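Local coordinates for protein Two-component response regulator (PDB 6SWI) that probably binds DNA through an AraC-type pair of helix-turn-helix units to regulate transcription of arabinan-utilization genes, at residues R11-K16 and E26-F31. Numbering follows the deposited sequence.
Sequences RQYIQK and ESVAEF
Two helices of the DNA-binding domain, 5-17 and 25-32, meet through the aromatic rings of Tyr13 and Phe31, with Val28 beside them. The CA atoms of Tyr13 and Val28, 7.7 Å apart, mark the closest backbone approach of the two segments. The tyrosine CG lies anti to the backbone N (chi1 -166°), which swings the ring out to the neighbouring helix. There CE1 sits over the centre of the Phe31 ring, 3.9 Å above its plane, while Tyr13 CD1 comes within 3.4 Å of Phe31 CE2. The ring planes are inclined at 31° with centroids 4.5 Å apart. On helix 25-32, the first helix of the first helix-turn-helix unit in an AraC-type arrangement, Val28 adds an apolar contact, its CG2 methyl reaching Tyr13 CD2 at 4.1 Å. This valine is buried and also packs on Leu39 of helix 36-47 and on Phe51, which Ile14 touches from helix 5-17. Replacing Tyr13 with alanine would probably leave one face of the Phe31 ring without its aromatic neighbour and open a gap beside Val28 CG2. His17 meets the tyrosine ring as well, and Leu23 in the connecting loop touches both Tyr13 and Val28.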
ATOM      1  N   ARG A  11      -1.902  13.461  -1.167  1.00 11.17           N
ATOM      2  CA  ARG A  11      -0.999  12.351  -1.442  1.00 12.90           C
ATOM      3  C   ARG A  11       0.051  12.222  -0.352  1.00 12.66           C
ATOM      4  O   ARG A  11       0.367  11.108   0.077  1.00 13.49           O
ATOM      5  CB  ARG A  11      -0.347  12.507  -2.816  1.00 17.12           C
ATOM      6  CG  ARG A  11       0.383  11.247  -3.260  1.00 21.13           C
ATOM      7  CD  ARG A  11       1.013  11.400  -4.632  1.00 25.91           C
ATOM      8  NE  ARG A  11       2.134  12.334  -4.615  1.00 29.02           N
ATOM      9  CZ  ARG A  11       2.900  12.593  -5.669  1.00 31.89           C
ATOM     10  NH1 ARG A  11       2.662  11.985  -6.823  1.00 31.22           N
ATOM     11  NH2 ARG A  11       3.900  13.460  -5.571  1.00 33.81           N
ATOM     12  N   GLN A  12       0.574  13.350   0.131  1.00 13.17           N
ATOM     13  CA  GLN A  12       1.534  13.314   1.232  1.00 14.31           C
ATOM     14  C   GLN A  12       0.926  12.669   2.468  1.00 12.24           C
ATOM     15  O   GLN A  12       1.586  11.879   3.156  1.00 12.99           O
ATOM     16  CB  GLN A  12       1.966  14.733   1.582  1.00 18.91           C
ATOM     17  CG  GLN A  12       3.032  15.312   0.696  1.00 24.16           C
ATOM     18  CD  GLN A  12       3.349  16.747   1.069  1.00 29.50           C
ATOM     19  OE1 GLN A  12       2.508  17.456   1.628  1.00 31.64           O
ATOM     20  NE2 GLN A  12       4.563  17.184   0.760  1.00 31.75           N
ATOM     21  N   TYR A  13      -0.324  13.018   2.781  1.00 10.85           N
ATOM     22  CA  TYR A  13      -0.977  12.476   3.963  1.00 11.42           C
ATOM     23  C   TYR A  13      -1.184  10.972   3.829  1.00 10.64           C
ATOM     24  O   TYR A  13      -0.913  10.217   4.770  1.00 12.47           O
ATOM     25  CB  TYR A  13      -2.313  13.192   4.212  1.00 10.92           C
ATOM     26  CG  TYR A  13      -2.847  12.915   5.596  1.00 11.85           C
ATOM     27  CD1 TYR A  13      -2.466  13.700   6.678  1.00 12.58           C
ATOM     28  CD2 TYR A  13      -3.686  11.835   5.834  1.00 12.95           C
ATOM     29  CE1 TYR A  13      -2.926  13.438   7.946  1.00 13.82           C
ATOM     30  CE2 TYR A  13      -4.145  11.561   7.105  1.00 13.94           C
ATOM     31  CZ  TYR A  13      -3.759  12.368   8.156  1.00 14.29           C
ATOM     32  OH  TYR A  13      -4.197  12.112   9.432  1.00 16.13           O
ATOM     33  N   ILE A  14      -1.640  10.522   2.656  1.00 11.04           N
ATOM     34  CA  ILE A  14      -1.825   9.097   2.408  1.00 12.43           C
ATOM     35  C   ILE A  14      -0.492   8.362   2.507  1.00 12.67           C
ATOM     36  O   ILE A  14      -0.411   7.258   3.062  1.00 14.09           O
ATOM     37  CB  ILE A  14      -2.496   8.892   1.036  1.00 17.13           C
ATOM     38  CG1 ILE A  14      -3.891   9.522   1.006  1.00 18.90           C
ATOM     39  CG2 ILE A  14      -2.581   7.416   0.690  1.00 20.61           C
ATOM     40  CD1 ILE A  14      -4.357   9.816  -0.404  1.00 20.23           C
ATOM     41  N   GLN A  15       0.571   8.966   1.966  1.00 13.01           N
ATOM     42  CA  GLN A  15       1.920   8.324   1.977  1.00 15.88           C
ATOM     43  C   GLN A  15       2.391   8.113   3.420  1.00 15.90           C
ATOM     44  O   GLN A  15       3.115   7.137   3.681  1.00 17.14           O
ATOM     45  CB  GLN A  15       2.925   9.145   1.162  1.00 19.81           C
ATOM     46  CG  GLN A  15       2.687   9.059  -0.340  1.00 27.66           C
ATOM     47  CD  GLN A  15       3.461  10.057  -1.169  1.00 31.39           C
ATOM     48  OE1 GLN A  15       3.904  11.097  -0.690  1.00 35.01           O
ATOM     49  NE2 GLN A  15       3.607   9.749  -2.442  1.00 32.05           N
ATOM     50  N   LYS A  16       2.000   9.006   4.324  1.00 15.45           N
ATOM     51  CA  LYS A  16       2.392   8.879   5.721  1.00 17.54           C
ATOM     52  C   LYS A  16       1.467   7.978   6.524  1.00 15.42           C
ATOM     53  O   LYS A  16       1.923   7.350   7.488  1.00 17.48           O
ATOM     54  CB  LYS A  16       2.442  10.256   6.391  1.00 20.25           C
ATOM     55  CG  LYS A  16       3.780  10.971   6.269  1.00 24.79           C
ATOM     56  CD  LYS A  16       3.902  12.116   7.267  1.00 28.00           C
ATOM     57  CE  LYS A  16       2.936  13.234   6.949  1.00 30.39           C
ATOM     58  NZ  LYS A  16       3.148  14.430   7.814  1.00 31.23           N
ATOM     59  N   GLU A  26     -13.165  10.693   2.902  1.00 11.02           N
ATOM     60  CA  GLU A  26     -13.874  11.668   3.719  0.65 12.64           C
ATOM     61  C   GLU A  26     -13.008  12.156   4.873  1.00 12.50           C
ATOM     62  O   GLU A  26     -13.021  13.342   5.205  1.00 14.41           O
ATOM     63  CB  GLU A  26     -15.181  11.061   4.230  0.65 15.21           C
ATOM     64  CG  GLU A  26     -16.268  10.953   3.170  0.65 19.81           C
ATOM     65  CD  GLU A  26     -16.198   9.667   2.358  0.65 22.38           C
ATOM     66  OE1 GLU A  26     -17.153   9.412   1.589  0.65 21.42           O
ATOM     67  OE2 GLU A  26     -15.204   8.914   2.483  0.65 26.00           O
ATOM     68  N   SER A  27     -12.236  11.257   5.484  1.00 12.98           N
ATOM     69  CA  SER A  27     -11.399  11.651   6.612  1.00 13.58           C
ATOM     70  C   SER A  27     -10.243  12.567   6.193  1.00 13.67           C
ATOM     71  O   SER A  27      -9.846  13.456   6.959  1.00 16.20           O
ATOM     72  CB  SER A  27     -10.936  10.399   7.359  1.00 14.35           C
ATOM     73  OG  SER A  27      -9.810   9.846   6.717  1.00 14.52           O
ATOM     74  N   VAL A  28      -9.690  12.367   4.994  1.00 12.48           N
ATOM     75  CA  VAL A  28      -8.662  13.274   4.494  1.00 13.16           C
ATOM     76  C   VAL A  28      -9.271  14.619   4.130  1.00 12.83           C
ATOM     77  O   VAL A  28      -8.685  15.676   4.393  1.00 15.66           O
ATOM     78  CB  VAL A  28      -7.911  12.642   3.307  1.00 13.64           C
ATOM     79  CG1 VAL A  28      -6.924  13.624   2.691  1.00 15.09           C
ATOM     80  CG2 VAL A  28      -7.196  11.380   3.753  1.00 15.51           C
ATOM     81  N   ALA A  29     -10.464  14.602   3.531  1.00 11.45           N
ATOM     82  CA  ALA A  29     -11.155  15.858   3.266  1.00 13.25           C
ATOM     83  C   ALA A  29     -11.389  16.651   4.552  1.00 16.06           C
ATOM     84  O   ALA A  29     -11.342  17.887   4.531  1.00 18.38           O
ATOM     85  CB  ALA A  29     -12.458  15.603   2.504  1.00 12.21           C
ATOM     86  N   GLU A  30     -11.618  15.966   5.683  1.00 18.26           N
ATOM     87  CA  GLU A  30     -11.719  16.675   6.962  1.00 23.83           C
ATOM     88  C   GLU A  30     -10.383  17.291   7.362  1.00 24.19           C
ATOM     89  O   GLU A  30     -10.331  18.446   7.804  1.00 26.07           O
ATOM     90  CB  GLU A  30     -12.219  15.767   8.090  1.00 30.57           C
ATOM     91  CG  GLU A  30     -13.259  14.728   7.741  1.00 38.13           C
ATOM     92  CD  GLU A  30     -14.541  15.317   7.198  1.00 43.82           C
ATOM     93  OE1 GLU A  30     -14.740  15.270   5.965  1.00 45.94           O
ATOM     94  OE2 GLU A  30     -15.356  15.816   8.003  1.00 46.15           O
ATOM     95  N   PHE A  31      -9.292  16.527   7.245  1.00 24.44           N
ATOM     96  CA  PHE A  31      -7.969  17.073   7.542  1.00 24.35           C
ATOM     97  C   PHE A  31      -7.689  18.308   6.698  1.00 22.57           C
ATOM     98  O   PHE A  31      -7.214  19.332   7.205  1.00 24.41           O
ATOM     99  CB  PHE A  31      -6.895  16.009   7.305  1.00 26.77           C
ATOM    100  CG  PHE A  31      -5.509  16.573   7.106  1.00 30.68           C
ATOM    101  CD1 PHE A  31      -4.919  17.364   8.077  1.00 33.56           C
ATOM    102  CD2 PHE A  31      -4.793  16.305   5.953  1.00 32.54           C
ATOM    103  CE1 PHE A  31      -3.646  17.871   7.912  1.00 34.53           C
ATOM    104  CE2 PHE A  31      -3.519  16.822   5.775  1.00 33.72           C
ATOM    105  CZ  PHE A  31      -2.946  17.603   6.758  1.00 34.11           C
TER